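Local coordinates for AB hydrolase-1 domain-containing protein (Streptococcus mutans, PDB 4L9A) that is an alpha/beta hydrolase-fold protein of a caries-causing bacterium that probably hydrolyses carboxylic esters, at residues A[23-28]-A[32-37]; A[44-49]-A[64-69]; A[73-78]-A[101-106]. All blocks are in the same frame, centred on the assembly; numbering follows the deposited sequence.

Interaction 1: A[23-28]-A[32-37]; sequences KEMVNT and PIYTCH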
loop_
_atom_site.group_PDB
_atom_site.type_symbol
_atom_site.label_atom_id
_atom_site.label_comp_id
_atom_site.label_asym_id
_atom_site.label_seq_id
_atom_site.Cartn_x
_atom_site.Cartn_y
_atom_site.Cartn_z
ATOM N N LYS A 23 17.249 -7.414 1.690
ATOM C CA LYS A 23 16.119 -8.310 1.869
ATOM C C LYS A 23 16.255 -9.025 3.209
ATOM O O LYS A 23 17.337 -9.494 3.559
ATOM C CB LYS A 23 16.083 -9.333 0.729
ATOM C CG LYS A 23 16.127 -8.696 -0.662
ATOM C CD LYS A 23 16.171 -9.741 -1.766
ATOM C CE LYS A 23 16.231 -9.091 -3.143
ATOM N NZ LYS A 23 16.348 -10.112 -4.228
ATOM N N GLU A 24 15.166 -9.102 3.963
ATOM C CA GLU A 24 15.192 -9.800 5.243
ATOM C C GLU A 24 13.823 -10.319 5.650
ATOM O O GLU A 24 12.826 -9.578 5.616
ATOM C CB GLU A 24 15.746 -8.888 6.343
ATOM C CG GLU A 24 15.821 -9.534 7.726
ATOM C CD GLU A 24 16.350 -8.578 8.790
ATOM O OE1 GLU A 24 16.767 -7.455 8.434
ATOM O OE2 GLU A 24 16.340 -8.946 9.983
HETATM N N MSE A 25 13.778 -11.596 6.026
HETATM C CA MSE A 25 12.601 -12.161 6.679
HETATM C C MSE A 25 12.654 -11.760 8.141
HETATM O O MSE A 25 13.516 -12.222 8.872
HETATM C CB MSE A 25 12.587 -13.693 6.580
HETATM C CG MSE A 25 12.310 -14.243 5.195
HETATM SE SE MSE A 25 10.484 -13.836 4.548
HETATM C CE MSE A 25 10.032 -15.630 3.855
ATOM N N VAL A 26 11.738 -10.890 8.565
ATOM C CA VAL A 26 11.697 -10.466 9.960
ATOM C C VAL A 26 10.683 -11.311 10.725
ATOM O O VAL A 26 9.582 -11.554 10.239
ATOM C CB VAL A 26 11.297 -8.975 10.068
ATOM C CG1 VAL A 26 11.252 -8.540 11.527
ATOM C CG2 VAL A 26 12.267 -8.129 9.273
ATOM N N ASN A 27 11.046 -11.756 11.920
ATOM C CA ASN A 27 10.137 -12.582 12.710
ATOM C C ASN A 27 9.001 -11.788 13.347
ATOM O O ASN A 27 9.222 -10.692 13.862
ATOM C CB ASN A 27 10.905 -13.346 13.786
ATOM C CG ASN A 27 11.762 -14.454 13.206
ATOM O OD1 ASN A 27 11.374 -15.112 12.236
ATOM N ND2 ASN A 27 12.937 -14.663 13.798
ATOM N N THR A 28 7.787 -12.333 13.292
ATOM C CA THR A 28 6.637 -11.723 13.976
ATOM C C THR A 28 5.731 -12.790 14.574
ATOM O O THR A 28 5.922 -13.980 14.330
ATOM C CB THR A 28 5.756 -10.861 13.031
ATOM O OG1 THR A 28 4.905 -11.712 12.245
ATOM C CG2 THR A 28 6.605 -9.987 12.119
ATOM N N PRO A 32 7.220 -15.333 9.721
ATOM C CA PRO A 32 8.170 -14.433 9.070
ATOM C C PRO A 32 7.501 -13.527 8.058
ATOM O O PRO A 32 6.539 -13.917 7.377
ATOM C CB PRO A 32 9.153 -15.393 8.376
ATOM C CG PRO A 32 9.061 -16.681 9.199
ATOM C CD PRO A 32 7.598 -16.756 9.568
ATOM N N ILE A 33 8.001 -12.302 7.975
ATOM C CA ILE A 33 7.450 -11.336 7.021
ATOM C C ILE A 33 8.597 -10.816 6.165
ATOM O O ILE A 33 9.612 -10.394 6.686
ATOM C CB ILE A 33 6.751 -10.183 7.743
ATOM C CG1 ILE A 33 5.576 -10.718 8.568
ATOM C CG2 ILE A 33 6.260 -9.110 6.736
ATOM C CD1 ILE A 33 4.367 -11.211 7.702
ATOM N N TYR A 34 8.427 -10.858 4.852
ATOM C CA TYR A 34 9.438 -10.356 3.931
ATOM C C TYR A 34 9.509 -8.828 3.900
ATOM O O TYR A 34 8.498 -8.131 3.703
ATOM C CB TYR A 34 9.149 -10.891 2.538
ATOM C CG TYR A 34 10.132 -10.488 1.460
ATOM C CD1 TYR A 34 11.302 -11.216 1.261
ATOM C CD2 TYR A 34 9.862 -9.417 0.605
ATOM C CE1 TYR A 34 12.190 -10.878 0.265
ATOM C CE2 TYR A 34 10.746 -9.073 -0.410
ATOM C CZ TYR A 34 11.909 -9.809 -0.570
ATOM O OH TYR A 34 12.801 -9.483 -1.564
ATOM N N THR A 35 10.715 -8.314 4.092
ATOM C CA THR A 35 10.955 -6.878 4.039
ATOM C C THR A 35 12.142 -6.555 3.151
ATOM O O THR A 35 13.026 -7.396 2.953
ATOM C CB THR A 35 11.264 -6.301 5.432
ATOM O OG1 THR A 35 12.503 -6.833 5.903
ATOM C CG2 THR A 35 10.160 -6.641 6.437
ATOM N N CYS A 36 12.157 -5.329 2.632
ATOM C CA CYS A 36 13.321 -4.771 1.960
ATOM C C CYS A 36 13.611 -3.434 2.610
ATOM O O CYS A 36 12.694 -2.651 2.852
ATOM C CB CYS A 36 13.060 -4.574 0.470
ATOM S SG CYS A 36 12.657 -6.086 -0.401
ATOM N N HIS A 37 14.879 -3.152 2.874
ATOM C CA HIS A 37 15.212 -2.042 3.759
ATOM C C HIS A 37 16.485 -1.286 3.377
ATOM O O HIS A 37 17.469 -1.879 2.943
ATOM C CB HIS A 37 15.334 -2.565 5.196
ATOM C CG HIS A 37 15.859 -1.553 6.168
ATOM N ND1 HIS A 37 17.185 -1.495 6.536
ATOM C CD2 HIS A 37 15.236 -0.563 6.850
ATOM C CE1 HIS A 37 17.358 -0.517 7.408
ATOM N NE2 HIS A 37 16.190 0.064 7.615
HETATM O O HOH W 1 13.727 -12.055 -3.230
#

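Interaction 2: A[44-49]-A[64-69]; sequences FVFLSG and DKLPDS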
loop_
_atom_site.group_PDB
_atom_site.type_symbol
_atom_site.label_atom_id
_atom_site.label_comp_id
_atom_site.label_asym_id
_atom_site.label_seq_id
_atom_site.Cartn_x
_atom_site.Cartn_y
_atom_site.Cartn_z
ATOM N N PHE A 44 10.820 6.020 4.435
ATOM C CA PHE A 44 9.597 5.774 3.672
ATOM C C PHE A 44 9.167 4.326 3.775
ATOM O O PHE A 44 9.852 3.415 3.280
ATOM C CB PHE A 44 9.760 6.192 2.212
ATOM C CG PHE A 44 9.293 7.600 1.934
ATOM C CD1 PHE A 44 8.148 7.835 1.184
ATOM C CD2 PHE A 44 9.986 8.684 2.446
ATOM C CE1 PHE A 44 7.716 9.140 0.936
ATOM C CE2 PHE A 44 9.562 9.981 2.204
ATOM C CZ PHE A 44 8.428 10.206 1.446
ATOM N N VAL A 45 8.029 4.123 4.432
ATOM C CA VAL A 45 7.470 2.804 4.646
ATOM C C VAL A 45 6.370 2.545 3.612
ATOM O O VAL A 45 5.423 3.333 3.491
ATOM C CB VAL A 45 6.871 2.691 6.062
ATOM C CG1 VAL A 45 6.187 1.348 6.241
ATOM C CG2 VAL A 45 7.952 2.925 7.136
ATOM N N PHE A 46 6.491 1.446 2.877
ATOM C CA PHE A 46 5.530 1.122 1.818
ATOM C C PHE A 46 4.653 -0.073 2.147
ATOM O O PHE A 46 5.138 -1.124 2.589
ATOM C CB PHE A 46 6.262 0.845 0.499
ATOM C CG PHE A 46 7.033 2.021 -0.019
ATOM C CD1 PHE A 46 6.449 2.914 -0.908
ATOM C CD2 PHE A 46 8.339 2.247 0.395
ATOM C CE1 PHE A 46 7.164 4.002 -1.384
ATOM C CE2 PHE A 46 9.060 3.335 -0.076
ATOM C CZ PHE A 46 8.474 4.216 -0.959
ATOM N N LEU A 47 3.359 0.081 1.891
ATOM C CA LEU A 47 2.412 -1.011 2.004
ATOM C C LEU A 47 1.597 -1.091 0.718
ATOM O O LEU A 47 1.124 -0.080 0.205
ATOM C CB LEU A 47 1.468 -0.815 3.193
ATOM C CG LEU A 47 2.043 -0.719 4.604
ATOM C CD1 LEU A 47 0.945 -0.297 5.589
ATOM C CD2 LEU A 47 2.714 -2.043 5.035
ATOM N N SER A 48 1.436 -2.307 0.215
ATOM C CA SER A 48 0.739 -2.535 -1.031
ATOM C C SER A 48 -0.755 -2.689 -0.809
ATOM O O SER A 48 -1.236 -2.745 0.334
ATOM C CB SER A 48 1.308 -3.788 -1.707
ATOM O OG SER A 48 2.653 -3.549 -2.059
ATOM N N GLY A 49 -1.492 -2.745 -1.907
ATOM C CA GLY A 49 -2.901 -3.075 -1.841
ATOM C C GLY A 49 -3.025 -4.583 -1.847
ATOM O O GLY A 49 -2.089 -5.299 -1.495
ATOM N N ASP A 64 12.875 4.214 -6.602
ATOM C CA ASP A 64 14.009 4.637 -7.417
ATOM C C ASP A 64 14.196 6.147 -7.460
ATOM O O ASP A 64 15.300 6.621 -7.708
ATOM C CB ASP A 64 13.886 4.111 -8.844
ATOM C CG ASP A 64 14.048 2.610 -8.922
ATOM O OD1 ASP A 64 14.509 2.017 -7.922
ATOM O OD2 ASP A 64 13.708 2.029 -9.974
ATOM N N LYS A 65 13.125 6.901 -7.227
ATOM C CA LYS A 65 13.203 8.358 -7.336
ATOM C C LYS A 65 13.506 9.093 -6.019
ATOM O O LYS A 65 13.745 10.299 -6.020
ATOM C CB LYS A 65 11.924 8.915 -7.963
ATOM C CG LYS A 65 11.673 8.490 -9.403
ATOM C CD LYS A 65 10.461 9.236 -9.972
ATOM C CE LYS A 65 10.135 8.804 -11.389
ATOM N NZ LYS A 65 9.828 7.354 -11.457
ATOM N N LEU A 66 13.481 8.383 -4.895
ATOM C CA LEU A 66 13.770 9.021 -3.614
ATOM C C LEU A 66 15.285 9.199 -3.447
ATOM O O LEU A 66 16.062 8.382 -3.937
ATOM C CB LEU A 66 13.173 8.214 -2.454
ATOM C CG LEU A 66 11.642 8.209 -2.327
ATOM C CD1 LEU A 66 11.150 7.149 -1.342
ATOM C CD2 LEU A 66 11.133 9.591 -1.928
ATOM N N PRO A 67 15.706 10.281 -2.766
ATOM C CA PRO A 67 17.130 10.542 -2.521
ATOM C C PRO A 67 17.733 9.417 -1.693
ATOM O O PRO A 67 17.066 8.909 -0.790
ATOM C CB PRO A 67 17.120 11.829 -1.690
ATOM C CG PRO A 67 15.768 12.419 -1.877
ATOM C CD PRO A 67 14.841 11.266 -2.100
ATOM N N ASP A 68 18.971 9.036 -1.986
ATOM C CA ASP A 68 19.586 7.903 -1.305
ATOM C C ASP A 68 19.652 8.098 0.206
ATOM O O ASP A 68 19.781 7.136 0.959
ATOM C CB ASP A 68 20.975 7.633 -1.875
ATOM C CG ASP A 68 20.931 7.245 -3.335
ATOM O OD1 ASP A 68 21.060 8.144 -4.193
ATOM O OD2 ASP A 68 20.752 6.041 -3.622
ATOM N N SER A 69 19.554 9.346 0.641
ATOM C CA SER A 69 19.642 9.669 2.061
ATOM C C SER A 69 18.387 9.251 2.825
ATOM O O SER A 69 18.410 9.092 4.045
ATOM C CB SER A 69 19.912 11.166 2.247
ATOM O OG SER A 69 19.068 11.944 1.418
#

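Interaction 3: A[73-78]-A[101-106]; sequences LTIDAP and LMIFEH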
loop_
_atom_site.group_PDB
_atom_site.type_symbol
_atom_site.label_atom_id
_atom_site.label_comp_id
_atom_site.label_asym_id
_atom_site.label_seq_id
_atom_site.Cartn_x
_atom_site.Cartn_y
_atom_site.Cartn_z
ATOM N N LEU A 73 11.583 1.184 3.740
ATOM C CA LEU A 73 11.155 -0.096 4.291
ATOM C C LEU A 73 9.946 -0.564 3.521
ATOM O O LEU A 73 8.898 0.077 3.563
ATOM C CB LEU A 73 10.794 0.022 5.780
ATOM C CG LEU A 73 10.198 -1.215 6.449
ATOM C CD1 LEU A 73 11.159 -2.444 6.379
ATOM C CD2 LEU A 73 9.864 -0.894 7.901
ATOM N N THR A 74 10.085 -1.671 2.807
ATOM C CA THR A 74 8.925 -2.268 2.170
ATOM C C THR A 74 8.540 -3.526 2.929
ATOM O O THR A 74 9.408 -4.254 3.445
ATOM C CB THR A 74 9.179 -2.591 0.688
ATOM O OG1 THR A 74 10.093 -3.689 0.582
ATOM C CG2 THR A 74 9.752 -1.367 -0.052
ATOM N N ILE A 75 7.240 -3.786 2.980
ATOM C CA ILE A 75 6.693 -4.916 3.717
ATOM C C ILE A 75 5.684 -5.686 2.862
ATOM O O ILE A 75 4.735 -5.096 2.328
ATOM C CB ILE A 75 5.991 -4.434 5.012
ATOM C CG1 ILE A 75 6.974 -3.669 5.903
ATOM C CG2 ILE A 75 5.386 -5.611 5.773
ATOM C CD1 ILE A 75 6.322 -3.046 7.142
ATOM N N ASP A 76 5.888 -6.997 2.726
ATOM C CA ASP A 76 4.938 -7.855 2.013
ATOM C C ASP A 76 3.944 -8.491 2.992
ATOM O O ASP A 76 4.343 -9.138 3.950
ATOM C CB ASP A 76 5.659 -8.968 1.238
ATOM C CG ASP A 76 6.454 -8.444 0.047
ATOM O OD1 ASP A 76 6.650 -7.205 -0.048
ATOM O OD2 ASP A 76 6.905 -9.272 -0.781
ATOM N N ALA A 77 2.646 -8.316 2.746
ATOM C CA ALA A 77 1.634 -8.952 3.588
ATOM C C ALA A 77 1.676 -10.470 3.411
ATOM O O ALA A 77 2.161 -10.974 2.396
ATOM C CB ALA A 77 0.225 -8.407 3.251
ATOM N N PRO A 78 1.172 -11.210 4.403
ATOM C CA PRO A 78 1.050 -12.658 4.211
ATOM C C PRO A 78 0.361 -12.955 2.884
ATOM O O PRO A 78 -0.475 -12.158 2.423
ATOM C CB PRO A 78 0.154 -13.083 5.383
ATOM C CG PRO A 78 0.476 -12.089 6.451
ATOM C CD PRO A 78 0.689 -10.783 5.727
ATOM N N LEU A 101 4.350 -3.068 13.477
ATOM C CA LEU A 101 5.036 -2.327 14.541
ATOM C C LEU A 101 6.287 -3.032 15.090
ATOM O O LEU A 101 7.260 -2.380 15.479
ATOM C CB LEU A 101 4.071 -2.002 15.682
ATOM C CG LEU A 101 2.966 -1.015 15.298
ATOM C CD1 LEU A 101 1.895 -1.005 16.384
ATOM C CD2 LEU A 101 3.544 0.385 15.076
HETATM N N MSE A 102 6.252 -4.356 15.139
HETATM C CA MSE A 102 7.425 -5.130 15.516
HETATM C C MSE A 102 8.514 -4.926 14.480
HETATM O O MSE A 102 9.700 -4.814 14.808
HETATM C CB MSE A 102 7.086 -6.606 15.550
HETATM C CG MSE A 102 6.577 -7.112 16.859
HETATM SE SE MSE A 102 6.891 -9.034 16.848
HETATM C CE MSE A 102 8.842 -9.004 16.663
ATOM N N ILE A 103 8.104 -4.915 13.220
ATOM C CA ILE A 103 9.030 -4.666 12.130
ATOM C C ILE A 103 9.605 -3.258 12.262
ATOM O O ILE A 103 10.802 -3.058 12.076
ATOM C CB ILE A 103 8.365 -4.893 10.755
ATOM C CG1 ILE A 103 7.957 -6.365 10.613
ATOM C CG2 ILE A 103 9.307 -4.496 9.627
ATOM C CD1 ILE A 103 7.173 -6.706 9.345
ATOM N N PHE A 104 8.766 -2.281 12.616
ATOM C CA PHE A 104 9.274 -0.931 12.831
ATOM C C PHE A 104 10.379 -0.953 13.894
ATOM O O PHE A 104 11.432 -0.346 13.717
ATOM C CB PHE A 104 8.169 0.041 13.270
ATOM C CG PHE A 104 7.413 0.682 12.124
ATOM C CD1 PHE A 104 7.196 -0.006 10.939
ATOM C CD2 PHE A 104 6.930 1.982 12.237
ATOM C CE1 PHE A 104 6.505 0.582 9.886
ATOM C CE2 PHE A 104 6.242 2.578 11.187
ATOM C CZ PHE A 104 6.028 1.873 10.009
ATOM N N GLU A 105 10.124 -1.645 15.001
ATOM C CA GLU A 105 11.072 -1.669 16.122
ATOM C C GLU A 105 12.367 -2.402 15.772
ATOM O O GLU A 105 13.392 -2.219 16.423
ATOM C CB GLU A 105 10.439 -2.298 17.368
ATOM C CG GLU A 105 9.193 -1.575 17.862
ATOM C CD GLU A 105 9.411 -0.082 18.049
ATOM O OE1 GLU A 105 10.332 0.294 18.809
ATOM O OE2 GLU A 105 8.662 0.710 17.428
ATOM N N HIS A 106 12.308 -3.232 14.740
ATOM C CA HIS A 106 13.460 -3.999 14.290
ATOM C C HIS A 106 14.525 -3.113 13.643
ATOM O O HIS A 106 15.703 -3.470 13.634
ATOM C CB HIS A 106 13.000 -5.077 13.310
ATOM C CG HIS A 106 14.072 -6.044 12.905
ATOM N ND1 HIS A 106 14.558 -7.018 13.753
ATOM C CD2 HIS A 106 14.721 -6.212 11.727
ATOM C CE1 HIS A 106 15.469 -7.735 13.118
ATOM N NE2 HIS A 106 15.581 -7.272 11.885
#

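Interaction 1: A[23-28]-A[32-37]
The hydroxyl of T35 and its own backbone N-H both close on one acceptor, E24 O: T35 OG1 gives its proton at 2.8 Å, and T35 N reaches it at 2.9 Å. A chi1 of 66° sets OG1 between the backbone N and the carbonyl carbon, from where it reaches across to E24 O. E24 N returns a bond to T35 O, and V26 and I33 form the next hydrogen-bonded pair, joined both ways between N and O. On the face carrying E24, V26, I33 and T35, V26 CG2 lies against T35 OG1 and CG2, the two side chains crossing nearly at right angles; beyond the strand end, in the turn, T28 CG2 touches I33 CG1. On the opposite face M25 SE sits at the edge of the Y34 ring, near its plane, and 3.8 Å from Y34 CB. The extended K23 chain passes the phenol, its CD 3.4 Å from Y34 OH; a water is hydrogen-bonded to Y34 OH and, weakly, to K23 NZ. Farther out, I33 and T35 rest on I103 of helix 93-106, and E24 OE2 is hydrogen-bonded to H106 NE2. Y34 N bonds to S83 OG, and the Y34 ring meets that of Y82. The strands form an antiparallel hairpin at one end of the mixed alpha/beta hydrolase sheet, with 22-26 the edge strand and 33-38 joining it to 71-75.

Interaction 2: A[44-49]-A[64-69]
L66 drives one methyl, CD1, between the side chains of F44 and F46, and CD1 makes the closest contacts with both rings. Against F44 it approaches over a ring face: CD1 stands 3.8 Å from F44 CG and 4.2 Å from the ring centroid, 27° off the normal, a CH-pi contact displaced toward the root of the ring, since F44 CB is also near. The other methyl, L66 CD2, sits higher over the centre of the same face, 4.3 Å above the plane. F46 receives CD1 differently, in the plane of its ring and at the edge, with L66 CD1 4.0 Å from F46 CZ. One methyl thus serves a ring face and a ring edge. An extended outer torsion (chi2 168°) carries CD1 forward into this position.

The packing belongs to the layered alpha/beta hydrolase fold: strand 43-47 lies in the central sheet, and the loop between helix 60-63 and strand 71-75 lays L66 over one side of it. L279 of helix 275-287 and I72 of strand 71-75 also touch L66, while F59 meets the F46 ring with its plane turned by about 45°.

Away from this buried contact the loop opens to solvent. D64, K65, P67, D68 and S69 are all exposed, and D68 is poorly ordered. Polar bonds nevertheless tie the start of the loop to helices 60-63, 275-287 and 188-206: K65 NZ binds N61 O and T275 OG1, and D64 OD2 binds Q190 NE2.

Interaction 3: A[73-78]-A[101-106]
I103 faces strand 73-75 from the helix and meets both L73 and I75, whereas F104, next along the helix, adds its CD1 atom to L73. Followed outward from CB, the I103 side chain divides its work between two branches. CB itself makes no close approach to the strand. Its CG2 methyl, anti to the backbone N, goes to L73 CD2 at 4.0 Å and also lies 4.1 Å from I75 CD1. The longer branch leaves through CG1, anti to the carbonyl carbon (chi1 -64°), and runs on extended to CD1, whose partner is I75 CG2 at 4.1 Å. The two isoleucines thus reach toward each other tip to tip, each methyl of one finding the unlike methyl of the other: CG2 against CD1, and CD1 against CG2.

L73 CD2 is the second meeting point. Besides I103 CG2 it contacts F104 CD1 at 4.1 Å, with the methyl lying oblique to the aromatic ring. All four residues are buried, and no hydrogen bond crosses between the segments. Side chains alone bridge the gap between strand and helix; the axes of the two short segments approach to 10.8 Å and run at 151° to each other, close to antiparallel.

Helix 93-106 lies over strand 71-75, with its W96 and I100 on I75. F104 reaches the other way, to V45 of strand 43-47, and its ring makes edge-to-face contacts with Y112 and F109. Strand 71-75 itself runs between strand 33-38, antiparallel to it, and strand 43-47, parallel to it.

Overall arrangement
Interactions 1, 2 and 3 follow one another along the chain and all reach one mixed sheet, with strand 71-75 of interaction 3 lying between strands 33-38 and 43-47. Interactions 1 and 3 are closest, their centres about 7 Å apart: a probable hydrogen bond, C36 O to T74 N at 2.8 Å, runs between the neighbouring strands, and the E24 OE2 to H106 NE2 bond of 2.6 Å links hairpin to helix. Interaction 2 is joined to 3 by probable bonds of F44 and F46 with L73. Interactions 1 and 2 do not touch, their nearest atoms being about 7 Å apart. Four neighbouring strands, 22-26, 33-38, 71-75 and 43-47, thus carry all three, with helix 93-106 and the loop of 64-69 packed on them.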